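Local coordinates for bromo domain-containing protein (Trypanosoma cruzi, PDB 6NEY) that carries a bromodomain near its start and probably recognises acetylated lysine, as bromodomains in transcription-related proteins do, at residues 9-14 and 114-119; 29-34 and 100-105. All blocks are in the same frame, centred on the assembly; numbering follows the deposited sequence.

Both contacts use helix 97-124, the long last helix of the bromodomain bundle, but at points on opposite sides of the chain's centre. Their centres are 22 Å apart, and they do not touch. Interaction 1 lies at the surface and ties the start of helix 12-21 and the residues before it to the C-terminal half of helix 97-124. Its chemistry is mixed: tyrosine rings pack, while hydroxyls, a carboxylate and a water supply hydrogen bonds. Interaction 2 is buried and brings the loop after helix 12-21 against the early turns of the same helix. No hydrogen bond crosses it, and an offset phenylalanine stack with aliphatic neighbours does the holding.

Interaction 1: residues 9-14 and 114-119; sequences FYPEEE and DAYVTK
Glu14 OE1 is gripped by two groups of helix 97-124: the hydroxyl of Tyr116 donates to it, with OH to OE1 at 2.6 Å, and Lys120, one residue beyond 114-119, forms a salt bridge with the same oxygen. The tyrosine bond uses the anti lone pair of OE1, the one turned away from OE2. Carboxylate and phenol planes stand 88° apart, with OE1 near the ring plane at the hydroxyl edge. Beyond CG the glutamate chain runs extended (chi2 -176°), which carries the carboxylate past its own CB to the phenol; CB itself packs 3.4 Å from Tyr116 OH. Pro11, the N-cap residue of helix 12-21, adds its CD at 3.6 Å from that hydroxyl.

Beside this polar group the two tyrosines run antiparallel, side by side, their ring planes inclined at 54°. Tyr116 CE2 lies over one face of the Tyr10 ring, 3.4 Å from Tyr10 CD1, whereas Phe9 CB covers the opposite face. The far end of Tyr10 reaches Val117, whose CG1 and CG2 each lie 3.7 Å from Tyr10 OH. That hydroxyl donates to the carbonyl of Val72 and accepts from a water, which also donates to Val117 O at 2.8 Å. Leu74 packs against Tyr10, Tyr116 and Val117, so the loop before helix 75-92 joins the seam between the first and last helices of the bundle.

The hydroxyl of the buried Tyr10 thus has partners for both donation and acceptance. At the other tyrosine, Lys120 would probably favour the ionised form of Glu14, and a charged carboxylate is the better acceptor for the phenol, although the two donors share one oxygen.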
loop_
_atom_site.group_PDB
_atom_site.type_symbol
_atom_site.label_atom_id
_atom_site.label_comp_id
_atom_site.label_asym_id
_atom_site.label_seq_id
_atom_site.Cartn_x
_atom_site.Cartn_y
_atom_site.Cartn_z
ATOM N N PHE A 9 9.815 -14.989 -1.057
ATOM C CA PHE A 9 10.695 -14.293 -0.094
ATOM C C PHE A 9 9.920 -14.076 1.204
ATOM O O PHE A 9 10.565 -13.974 2.218
ATOM C CB PHE A 9 11.200 -12.963 -0.652
ATOM C CG PHE A 9 12.232 -13.139 -1.734
ATOM C CD1 PHE A 9 13.551 -13.398 -1.408
ATOM C CD2 PHE A 9 11.870 -13.070 -3.072
ATOM C CE1 PHE A 9 14.505 -13.575 -2.400
ATOM C CE2 PHE A 9 12.824 -13.265 -4.062
ATOM C CZ PHE A 9 14.134 -13.510 -3.722
ATOM N N TYR A 10 8.594 -13.975 1.165
ATOM C CA TYR A 10 7.840 -13.360 2.282
ATOM C C TYR A 10 6.596 -14.161 2.640
ATOM O O TYR A 10 5.790 -14.502 1.788
ATOM C CB TYR A 10 7.487 -11.903 1.973
ATOM C CG TYR A 10 8.656 -11.045 1.591
ATOM C CD1 TYR A 10 9.741 -10.914 2.441
ATOM C CD2 TYR A 10 8.700 -10.387 0.378
ATOM C CE1 TYR A 10 10.826 -10.123 2.111
ATOM C CE2 TYR A 10 9.771 -9.580 0.037
ATOM C CZ TYR A 10 10.837 -9.453 0.900
ATOM O OH TYR A 10 11.920 -8.689 0.575
ATOM N N PRO A 11 6.366 -14.423 3.940
ATOM C CA PRO A 11 5.151 -15.104 4.367
ATOM C C PRO A 11 3.953 -14.147 4.253
ATOM O O PRO A 11 4.073 -12.994 4.624
ATOM C CB PRO A 11 5.388 -15.529 5.823
ATOM C CG PRO A 11 6.704 -14.886 6.233
ATOM C CD PRO A 11 7.239 -14.066 5.071
ATOM N N GLU A 12 2.827 -14.637 3.715
ATOM C CA GLU A 12 1.593 -13.820 3.571
ATOM C C GLU A 12 1.232 -13.208 4.928
ATOM O O GLU A 12 0.802 -12.041 4.960
ATOM C CB GLU A 12 0.432 -14.673 3.054
ATOM C CG GLU A 12 0.540 -15.006 1.597
ATOM C CD GLU A 12 1.614 -16.016 1.267
ATOM O OE1 GLU A 12 1.972 -16.855 2.162
ATOM O OE2 GLU A 12 2.119 -15.940 0.128
ATOM N N GLU A 13 1.418 -13.947 6.025
ATOM C CA GLU A 13 0.985 -13.475 7.357
ATOM C C GLU A 13 1.719 -12.171 7.709
ATOM O O GLU A 13 1.103 -11.253 8.278
ATOM C CB GLU A 13 1.197 -14.569 8.400
ATOM C CG GLU A 13 0.369 -15.827 8.144
ATOM C CD GLU A 13 0.946 -16.905 7.227
ATOM O OE1 GLU A 13 1.984 -16.643 6.528
ATOM O OE2 GLU A 13 0.337 -18.029 7.197
ATOM N N GLU A 14 2.999 -12.089 7.367
ATOM C CA GLU A 14 3.832 -10.901 7.654
ATOM C C GLU A 14 3.447 -9.744 6.741
ATOM O O GLU A 14 3.460 -8.605 7.220
ATOM C CB GLU A 14 5.319 -11.222 7.531
ATOM C CG GLU A 14 5.816 -12.072 8.665
ATOM C CD GLU A 14 7.313 -12.316 8.622
ATOM O OE1 GLU A 14 7.966 -11.915 7.600
ATOM O OE2 GLU A 14 7.828 -12.890 9.607
ATOM N N ASP A 114 10.727 -0.395 3.386
ATOM C CA ASP A 114 12.216 -0.482 3.377
ATOM C C ASP A 114 12.695 -1.269 4.604
ATOM O O ASP A 114 13.573 -2.163 4.445
ATOM C CB ASP A 114 12.861 0.908 3.385
ATOM C CG ASP A 114 12.759 1.693 2.093
ATOM O OD1 ASP A 114 12.265 1.134 1.101
ATOM O OD2 ASP A 114 13.182 2.888 2.101
ATOM N N ALA A 115 12.165 -0.952 5.783
ATOM C CA ALA A 115 12.619 -1.535 7.062
ATOM C C ALA A 115 12.335 -3.048 7.036
ATOM O O ALA A 115 13.208 -3.842 7.471
ATOM C CB ALA A 115 11.953 -0.843 8.223
ATOM N N TYR A 116 11.196 -3.455 6.448
ATOM C CA TYR A 116 10.776 -4.881 6.379
ATOM C C TYR A 116 11.714 -5.640 5.423
ATOM O O TYR A 116 12.240 -6.707 5.777
ATOM C CB TYR A 116 9.319 -5.020 5.930
ATOM C CG TYR A 116 8.889 -6.462 5.799
ATOM C CD1 TYR A 116 8.612 -7.223 6.925
ATOM C CD2 TYR A 116 8.842 -7.091 4.565
ATOM C CE1 TYR A 116 8.276 -8.567 6.826
ATOM C CE2 TYR A 116 8.498 -8.425 4.444
ATOM C CZ TYR A 116 8.225 -9.175 5.575
ATOM O OH TYR A 116 7.887 -10.493 5.428
ATOM N N VAL A 117 11.915 -5.107 4.218
ATOM C CA VAL A 117 12.736 -5.774 3.161
ATOM C C VAL A 117 14.176 -5.904 3.682
ATOM O O VAL A 117 14.784 -6.998 3.540
ATOM C CB VAL A 117 12.621 -5.008 1.832
ATOM C CG1 VAL A 117 13.640 -5.454 0.795
ATOM C CG2 VAL A 117 11.202 -5.149 1.286
ATOM N N THR A 118 14.657 -4.885 4.380
ATOM C CA THR A 118 16.020 -4.889 4.969
ATOM C C THR A 118 16.141 -5.954 6.066
ATOM O O THR A 118 17.124 -6.737 6.031
ATOM C CB THR A 118 16.413 -3.500 5.469
ATOM O OG1 THR A 118 16.363 -2.695 4.294
ATOM C CG2 THR A 118 17.777 -3.501 6.121
ATOM N N LYS A 119 15.208 -5.979 7.012
ATOM C CA LYS A 119 15.193 -6.999 8.104
ATOM C C LYS A 119 15.222 -8.412 7.514
ATOM O O LYS A 119 16.064 -9.257 7.972
ATOM C CB LYS A 119 13.971 -6.804 9.005
ATOM C CG LYS A 119 14.090 -7.464 10.365
ATOM C CD LYS A 119 13.425 -8.795 10.505
ATOM C CE LYS A 119 14.045 -9.584 11.645
ATOM N NZ LYS A 119 13.044 -10.389 12.371
HETATM O O HOH W 1 14.443 -8.927 1.526
#

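Interaction 2: residues 29-34 and 100-105; sequences GLFSMD and NIAERF
In the left-handed four-helix bundle of the bromodomain, the long ZA loop follows the first helix, and residues 29-34 belong to it; here they pack on the early part of the last helix, 97-124. The central feature is an offset stack of Phe31 on Phe105. Their ring centroids are 4.2 Å apart and the planes diverge by only 16°, close enough to parallel for face-to-face contact. The overlap is displaced toward the rims: Phe105 CD2 sits over one face of Phe31, 3.4 Å from Phe31 CE2. Phe105 is brought across by a first torsion that sets CG opposite its backbone N (chi1 166°).

Other apolar groups cover the second face and one edge of the Phe31 ring. Leu30 CG lies over the face opposite Phe105, 3.7 Å above the plane, so the ring is sandwiched between its own sequence neighbour and the helix. At the in-plane edge, Phe31 CZ meets Ala102 CB at 3.7 Å, and the small methyl lets the ring tip approach the helix backbone.

Helix 75-92 flanks the contact, with Cys88 against Leu30, Tyr89 against Ala102 and Val85 against Phe105. A backbone hydrogen bond between Phe31 and Leu56 also ties the loop to the start of helix 56-64. Within the loop segment, Met33 N donates to Gly29 O at 2.9 Å, closing a turn that presents Leu30 and Phe31 together. The leucine completes the apolar contact through one branch, its CD2 resting 3.6 Å from Ile101 CG2.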
loop_
_atom_site.group_PDB
_atom_site.type_symbol
_atom_site.label_atom_id
_atom_site.label_comp_id
_atom_site.label_asym_id
_atom_site.label_seq_id
_atom_site.Cartn_x
_atom_site.Cartn_y
_atom_site.Cartn_z
ATOM N N GLY A 29 -8.590 7.669 7.619
ATOM C CA GLY A 29 -9.228 6.666 6.760
ATOM C C GLY A 29 -9.027 6.963 5.283
ATOM O O GLY A 29 -9.691 6.328 4.478
ATOM N N LEU A 30 -8.145 7.900 4.940
ATOM C CA LEU A 30 -7.985 8.367 3.541
ATOM C C LEU A 30 -7.674 7.168 2.638
ATOM O O LEU A 30 -8.247 7.090 1.559
ATOM C CB LEU A 30 -6.878 9.422 3.516
ATOM C CG LEU A 30 -6.586 10.116 2.192
ATOM C CD1 LEU A 30 -7.851 10.664 1.533
ATOM C CD2 LEU A 30 -5.597 11.257 2.448
ATOM N N PHE A 31 -6.833 6.235 3.089
ATOM C CA PHE A 31 -6.372 5.095 2.263
ATOM C C PHE A 31 -7.045 3.794 2.699
ATOM O O PHE A 31 -6.772 2.763 2.072
ATOM C CB PHE A 31 -4.837 5.061 2.274
ATOM C CG PHE A 31 -4.278 6.346 1.730
ATOM C CD1 PHE A 31 -4.444 6.653 0.388
ATOM C CD2 PHE A 31 -3.681 7.280 2.564
ATOM C CE1 PHE A 31 -3.964 7.847 -0.132
ATOM C CE2 PHE A 31 -3.235 8.489 2.047
ATOM C CZ PHE A 31 -3.372 8.764 0.709
ATOM N N SER A 32 -7.851 3.790 3.758
ATOM C CA SER A 32 -8.405 2.507 4.261
ATOM C C SER A 32 -9.900 2.447 3.955
ATOM O O SER A 32 -10.421 1.332 3.906
ATOM C CB SER A 32 -8.117 2.297 5.703
ATOM O OG SER A 32 -8.347 3.485 6.456
ATOM N N MET A 33 -10.536 3.604 3.743
ATOM C CA MET A 33 -11.975 3.680 3.387
ATOM C C MET A 33 -12.167 3.056 2.004
ATOM O O MET A 33 -11.235 3.112 1.160
ATOM C CB MET A 33 -12.524 5.116 3.424
ATOM C CG MET A 33 -12.264 5.957 2.184
ATOM S SD MET A 33 -13.174 7.560 2.255
ATOM C CE MET A 33 -11.953 8.626 3.021
ATOM N N ASP A 34 -13.334 2.450 1.794
ATOM C CA ASP A 34 -13.772 1.932 0.473
ATOM C C ASP A 34 -14.530 3.074 -0.222
ATOM O O ASP A 34 -15.724 3.286 0.120
ATOM C CB ASP A 34 -14.598 0.664 0.673
ATOM C CG ASP A 34 -15.014 -0.031 -0.610
ATOM O OD1 ASP A 34 -14.941 0.610 -1.684
ATOM O OD2 ASP A 34 -15.410 -1.213 -0.517
ATOM N N ASN A 100 -1.598 16.771 2.062
ATOM C CA ASN A 100 -0.509 16.765 3.087
ATOM C C ASN A 100 -0.476 15.387 3.737
ATOM O O ASN A 100 0.604 14.858 3.972
ATOM C CB ASN A 100 -0.687 17.842 4.161
ATOM C CG ASN A 100 -0.518 19.244 3.611
ATOM O OD1 ASN A 100 -0.010 19.418 2.498
ATOM N ND2 ASN A 100 -0.895 20.233 4.409
ATOM N N ILE A 101 -1.643 14.824 4.043
ATOM C CA ILE A 101 -1.709 13.445 4.589
ATOM C C ILE A 101 -1.125 12.489 3.552
ATOM O O ILE A 101 -0.369 11.632 3.931
ATOM C CB ILE A 101 -3.143 13.059 4.979
ATOM C CG1 ILE A 101 -3.601 13.838 6.217
ATOM C CG2 ILE A 101 -3.245 11.551 5.166
ATOM C CD1 ILE A 101 -5.102 13.743 6.482
ATOM N N ALA A 102 -1.532 12.583 2.287
ATOM C CA ALA A 102 -1.075 11.628 1.250
ATOM C C ALA A 102 0.458 11.624 1.189
ATOM O O ALA A 102 1.052 10.512 1.118
ATOM C CB ALA A 102 -1.654 11.954 -0.101
ATOM N N GLU A 103 1.086 12.798 1.196
ATOM C CA GLU A 103 2.573 12.885 1.052
ATOM C C GLU A 103 3.240 12.330 2.327
ATOM O O GLU A 103 4.256 11.594 2.204
ATOM C CB GLU A 103 3.076 14.304 0.752
ATOM C CG GLU A 103 4.542 14.282 0.336
ATOM C CD GLU A 103 5.152 15.598 -0.111
ATOM O OE1 GLU A 103 4.523 16.648 0.088
ATOM O OE2 GLU A 103 6.304 15.554 -0.595
ATOM N N ARG A 104 2.685 12.589 3.508
ATOM C CA ARG A 104 3.278 12.022 4.750
ATOM C C ARG A 104 3.086 10.497 4.737
ATOM O O ARG A 104 4.005 9.754 5.186
ATOM C CB ARG A 104 2.659 12.645 6.001
ATOM C CG ARG A 104 3.074 14.084 6.273
ATOM C CD ARG A 104 2.618 14.496 7.663
ATOM N NE ARG A 104 1.172 14.463 7.813
ATOM C CZ ARG A 104 0.341 15.488 7.617
ATOM N NH1 ARG A 104 -0.964 15.331 7.809
ATOM N NH2 ARG A 104 0.802 16.675 7.279
ATOM N N PHE A 105 1.917 10.034 4.291
ATOM C CA PHE A 105 1.558 8.598 4.218
ATOM C C PHE A 105 2.527 7.888 3.266
ATOM O O PHE A 105 3.046 6.811 3.614
ATOM C CB PHE A 105 0.108 8.408 3.773
ATOM C CG PHE A 105 -0.216 7.003 3.349
ATOM C CD1 PHE A 105 -0.405 6.013 4.298
ATOM C CD2 PHE A 105 -0.314 6.660 2.002
ATOM C CE1 PHE A 105 -0.696 4.714 3.917
ATOM C CE2 PHE A 105 -0.596 5.352 1.630
ATOM C CZ PHE A 105 -0.793 4.389 2.584
#